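Local coordinates for NLP/P60 (Enterococcus faecium, PDB 6B8C), which probably cleaves peptide bonds in the stem peptides of peptidoglycan, as an NlpC/p60 endopeptidase that releases muropeptides able to enhance host immunity, at residues E79-A90 with F134-M142. Residues are numbered along the deposited sequence; the frame is centred on the assembly and turned at random.
Sequences ESAGTKISVSQA and FAPDFAVSM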
loop_
_atom_site.group_PDB
_atom_site.type_symbol
_atom_site.label_atom_id
_atom_site.label_comp_id
_atom_site.label_asym_id
_atom_site.label_seq_id
_atom_site.Cartn_x
_atom_site.Cartn_y
_atom_site.Cartn_z
ATOM N N GLU A 79 -8.675 5.183 2.426
ATOM C CA GLU A 79 -9.731 4.216 2.696
ATOM C C GLU A 79 -10.949 4.408 1.801
ATOM O O GLU A 79 -11.819 3.530 1.777
ATOM C CB GLU A 79 -10.166 4.309 4.159
ATOM C CG GLU A 79 -9.066 4.055 5.174
ATOM C CD GLU A 79 -9.497 4.410 6.588
ATOM O OE1 GLU A 79 -8.677 4.975 7.342
ATOM O OE2 GLU A 79 -10.663 4.133 6.942
ATOM N N SER A 80 -11.037 5.521 1.071
ATOM C CA SER A 80 -12.192 5.798 0.227
ATOM C C SER A 80 -11.953 5.492 -1.245
ATOM O O SER A 80 -12.897 5.569 -2.037
ATOM C CB SER A 80 -12.610 7.268 0.366
ATOM O OG SER A 80 -12.794 7.622 1.725
ATOM N N ALA A 81 -10.723 5.145 -1.627
ATOM C CA ALA A 81 -10.350 5.050 -3.032
ATOM C C ALA A 81 -10.993 3.876 -3.759
ATOM O O ALA A 81 -10.924 3.831 -4.992
ATOM C CB ALA A 81 -8.829 4.967 -3.148
ATOM N N GLY A 82 -11.604 2.941 -3.049
ATOM C CA GLY A 82 -12.248 1.796 -3.669
ATOM C C GLY A 82 -13.368 1.290 -2.790
ATOM O O GLY A 82 -13.937 2.039 -1.992
ATOM N N THR A 83 -13.689 0.008 -2.930
ATOM C CA THR A 83 -14.750 -0.616 -2.145
ATOM C C THR A 83 -14.137 -1.526 -1.086
ATOM O O THR A 83 -13.272 -2.351 -1.396
ATOM C CB THR A 83 -15.713 -1.406 -3.040
ATOM O OG1 THR A 83 -16.554 -2.238 -2.230
ATOM C CG2 THR A 83 -14.952 -2.268 -4.036
ATOM N N LYS A 84 -14.568 -1.356 0.163
ATOM C CA LYS A 84 -14.046 -2.168 1.257
ATOM C C LYS A 84 -14.363 -3.640 1.033
ATOM O O LYS A 84 -15.395 -4.001 0.460
ATOM C CB LYS A 84 -14.622 -1.702 2.594
ATOM C CG LYS A 84 -13.904 -0.498 3.174
ATOM C CD LYS A 84 -14.595 0.019 4.422
ATOM C CE LYS A 84 -13.780 1.124 5.072
ATOM N NZ LYS A 84 -13.389 2.175 4.089
ATOM N N ILE A 85 -13.454 -4.499 1.495
ATOM C CA ILE A 85 -13.507 -5.920 1.181
ATOM C C ILE A 85 -12.675 -6.666 2.218
ATOM O O ILE A 85 -11.860 -6.074 2.932
ATOM C CB ILE A 85 -13.007 -6.171 -0.266
ATOM C CG1 ILE A 85 -13.683 -7.397 -0.877
ATOM C CG2 ILE A 85 -11.489 -6.304 -0.311
ATOM C CD1 ILE A 85 -13.432 -7.550 -2.365
ATOM N N SER A 86 -12.904 -7.972 2.324
ATOM C CA SER A 86 -12.122 -8.780 3.244
ATOM C C SER A 86 -10.718 -9.001 2.688
ATOM O O SER A 86 -10.478 -8.918 1.480
ATOM C CB SER A 86 -12.802 -10.125 3.504
ATOM O OG SER A 86 -12.432 -11.083 2.526
ATOM N N VAL A 87 -9.780 -9.277 3.595
ATOM C CA VAL A 87 -8.408 -9.540 3.172
ATOM C C VAL A 87 -8.342 -10.807 2.327
ATOM O O VAL A 87 -7.474 -10.938 1.455
ATOM C CB VAL A 87 -7.483 -9.618 4.402
ATOM C CG1 VAL A 87 -6.030 -9.773 3.980
ATOM C CG2 VAL A 87 -7.658 -8.380 5.273
ATOM N N SER A 88 -9.263 -11.747 2.554
ATOM C CA SER A 88 -9.303 -12.956 1.737
ATOM C C SER A 88 -9.616 -12.630 0.283
ATOM O O SER A 88 -9.040 -13.226 -0.636
ATOM C CB SER A 88 -10.339 -13.933 2.295
ATOM O OG SER A 88 -10.101 -14.215 3.663
ATOM N N GLN A 89 -10.519 -11.677 0.055
ATOM C CA GLN A 89 -10.958 -11.307 -1.282
ATOM C C GLN A 89 -10.084 -10.224 -1.908
ATOM O O GLN A 89 -10.546 -9.501 -2.799
ATOM C CB GLN A 89 -12.419 -10.859 -1.235
ATOM C CG GLN A 89 -13.325 -11.857 -0.529
ATOM C CD GLN A 89 -14.641 -11.252 -0.083
ATOM O OE1 GLN A 89 -15.022 -10.171 -0.525
ATOM N NE2 GLN A 89 -15.343 -11.951 0.805
ATOM N N ALA A 90 -8.837 -10.098 -1.462
ATOM C CA ALA A 90 -7.916 -9.099 -1.987
ATOM C C ALA A 90 -7.110 -9.706 -3.129
ATOM O O ALA A 90 -6.403 -10.701 -2.939
ATOM C CB ALA A 90 -6.987 -8.586 -0.887
ATOM N N PHE A 134 2.522 -9.957 9.773
ATOM C CA PHE A 134 1.661 -8.919 10.337
ATOM C C PHE A 134 0.411 -8.844 9.472
ATOM O O PHE A 134 0.491 -8.495 8.291
ATOM C CB PHE A 134 2.376 -7.569 10.399
ATOM C CG PHE A 134 3.536 -7.546 11.355
ATOM C CD1 PHE A 134 3.318 -7.438 12.720
ATOM C CD2 PHE A 134 4.836 -7.652 10.895
ATOM C CE1 PHE A 134 4.377 -7.433 13.612
ATOM C CE2 PHE A 134 5.904 -7.644 11.783
ATOM C CZ PHE A 134 5.670 -7.535 13.144
ATOM N N ALA A 135 -0.738 -9.180 10.057
ATOM C CA ALA A 135 -1.978 -9.325 9.303
ATOM C C ALA A 135 -2.698 -7.988 9.203
ATOM O O ALA A 135 -2.901 -7.325 10.227
ATOM C CB ALA A 135 -2.895 -10.346 9.958
ATOM N N PRO A 136 -3.107 -7.570 8.009
ATOM C CA PRO A 136 -3.904 -6.347 7.895
ATOM C C PRO A 136 -5.322 -6.585 8.377
ATOM O O PRO A 136 -5.795 -7.719 8.486
ATOM C CB PRO A 136 -3.869 -6.034 6.397
ATOM C CG PRO A 136 -3.689 -7.363 5.750
ATOM C CD PRO A 136 -2.871 -8.204 6.700
ATOM N N ASP A 137 -6.006 -5.484 8.676
ATOM C CA ASP A 137 -7.354 -5.567 9.226
ATOM C C ASP A 137 -8.428 -5.653 8.145
ATOM O O ASP A 137 -9.368 -6.443 8.284
ATOM C CB ASP A 137 -7.616 -4.379 10.155
ATOM C CG ASP A 137 -6.797 -4.449 11.436
ATOM O OD1 ASP A 137 -6.937 -5.438 12.188
ATOM O OD2 ASP A 137 -5.995 -3.524 11.683
ATOM N N PHE A 138 -8.329 -4.872 7.070
ATOM C CA PHE A 138 -9.270 -5.055 5.958
ATOM C C PHE A 138 -8.567 -4.703 4.651
ATOM O O PHE A 138 -7.367 -4.416 4.631
ATOM C CB PHE A 138 -10.560 -4.246 6.172
ATOM C CG PHE A 138 -10.352 -2.759 6.283
ATOM C CD1 PHE A 138 -10.192 -2.162 7.523
ATOM C CD2 PHE A 138 -10.344 -1.957 5.152
ATOM C CE1 PHE A 138 -10.013 -0.796 7.633
ATOM C CE2 PHE A 138 -10.164 -0.589 5.254
ATOM C CZ PHE A 138 -9.998 -0.009 6.495
ATOM N N ALA A 139 -9.311 -4.731 3.544
ATOM C CA ALA A 139 -8.745 -4.430 2.242
ATOM C C ALA A 139 -9.711 -3.544 1.472
ATOM O O ALA A 139 -10.856 -3.329 1.876
ATOM C CB ALA A 139 -8.434 -5.711 1.456
ATOM N N VAL A 140 -9.231 -3.035 0.342
ATOM C CA VAL A 140 -9.972 -2.102 -0.496
ATOM C C VAL A 140 -9.681 -2.454 -1.946
ATOM O O VAL A 140 -8.516 -2.464 -2.365
ATOM C CB VAL A 140 -9.597 -0.637 -0.208
ATOM C CG1 VAL A 140 -10.127 0.269 -1.296
ATOM C CG2 VAL A 140 -10.143 -0.204 1.147
ATOM N N SER A 141 -10.733 -2.774 -2.698
ATOM C CA SER A 141 -10.624 -3.021 -4.126
ATOM C C SER A 141 -10.606 -1.702 -4.882
ATOM O O SER A 141 -11.293 -0.743 -4.509
ATOM C CB SER A 141 -11.788 -3.884 -4.617
ATOM O OG SER A 141 -11.836 -5.129 -3.942
ATOM N N MET A 142 -9.817 -1.663 -5.950
ATOM C CA MET A 142 -9.605 -0.449 -6.724
ATOM C C MET A 142 -10.023 -0.645 -8.178
ATOM O O MET A 142 -9.369 -1.370 -8.931
ATOM C CB MET A 142 -8.137 -0.031 -6.647
ATOM C CG MET A 142 -7.540 -0.143 -5.250
ATOM S SD MET A 142 -7.956 1.244 -4.181
ATOM C CE MET A 142 -7.146 2.579 -5.058
#
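Ile85 turns CG1 anti to its own backbone N (chi1 -150°), which leaves CG2 between N and the carbonyl carbon, laid against Ala139 CB at 3.6 Å, while CD1 extends to Ser141 OG. Phe138, with CG lodged between N and carbonyl carbon (chi1 60°), swings its ring to the other face of the sheet, where Lys84 CE passes obliquely 4.0 Å from Phe138 CE2. Glu79 OE2 comes to the edge of this ring, near its plane. Strands 83-85 and 138-141 run antiparallel. Thr83 pairs with Ser141 and Ile85 with Ala139 as hydrogen-bonded pairs, and Lys84 with Val140 as the non-hydrogen-bonded pair between them. Ser141 N gives the straightest bond, 2.9 Å to Thr83 O at 161°; Ile85 and Ala139 exchange two, Ile85 N to Ala139 O and Ala139 N to Ile85 O, each 2.9 Å. Past the paired strands, Val87 CG1 meets Pro136 CG at 3.8 Å, and Val87 CG2 touches Phe138 CA. At the other end the bent side chain of Met142 brings CE to 3.5 Å from Ala81 CB. Strand 83-85 is the outermost at this side of the six-stranded antiparallel sheet of the NlpC/P60 domain, and strand 138-141 joins it to strand 95-98, where Asp137 and Phe138 form a classic beta bulge opposite Phe97. Backbone N-H...O bonds hold the paired strands, so the side chains add mainly van der Waals contact, and the Glu79 carboxylate beside the Phe138 ring edge is satisfied by Thr104 OG1 and Gly102 N.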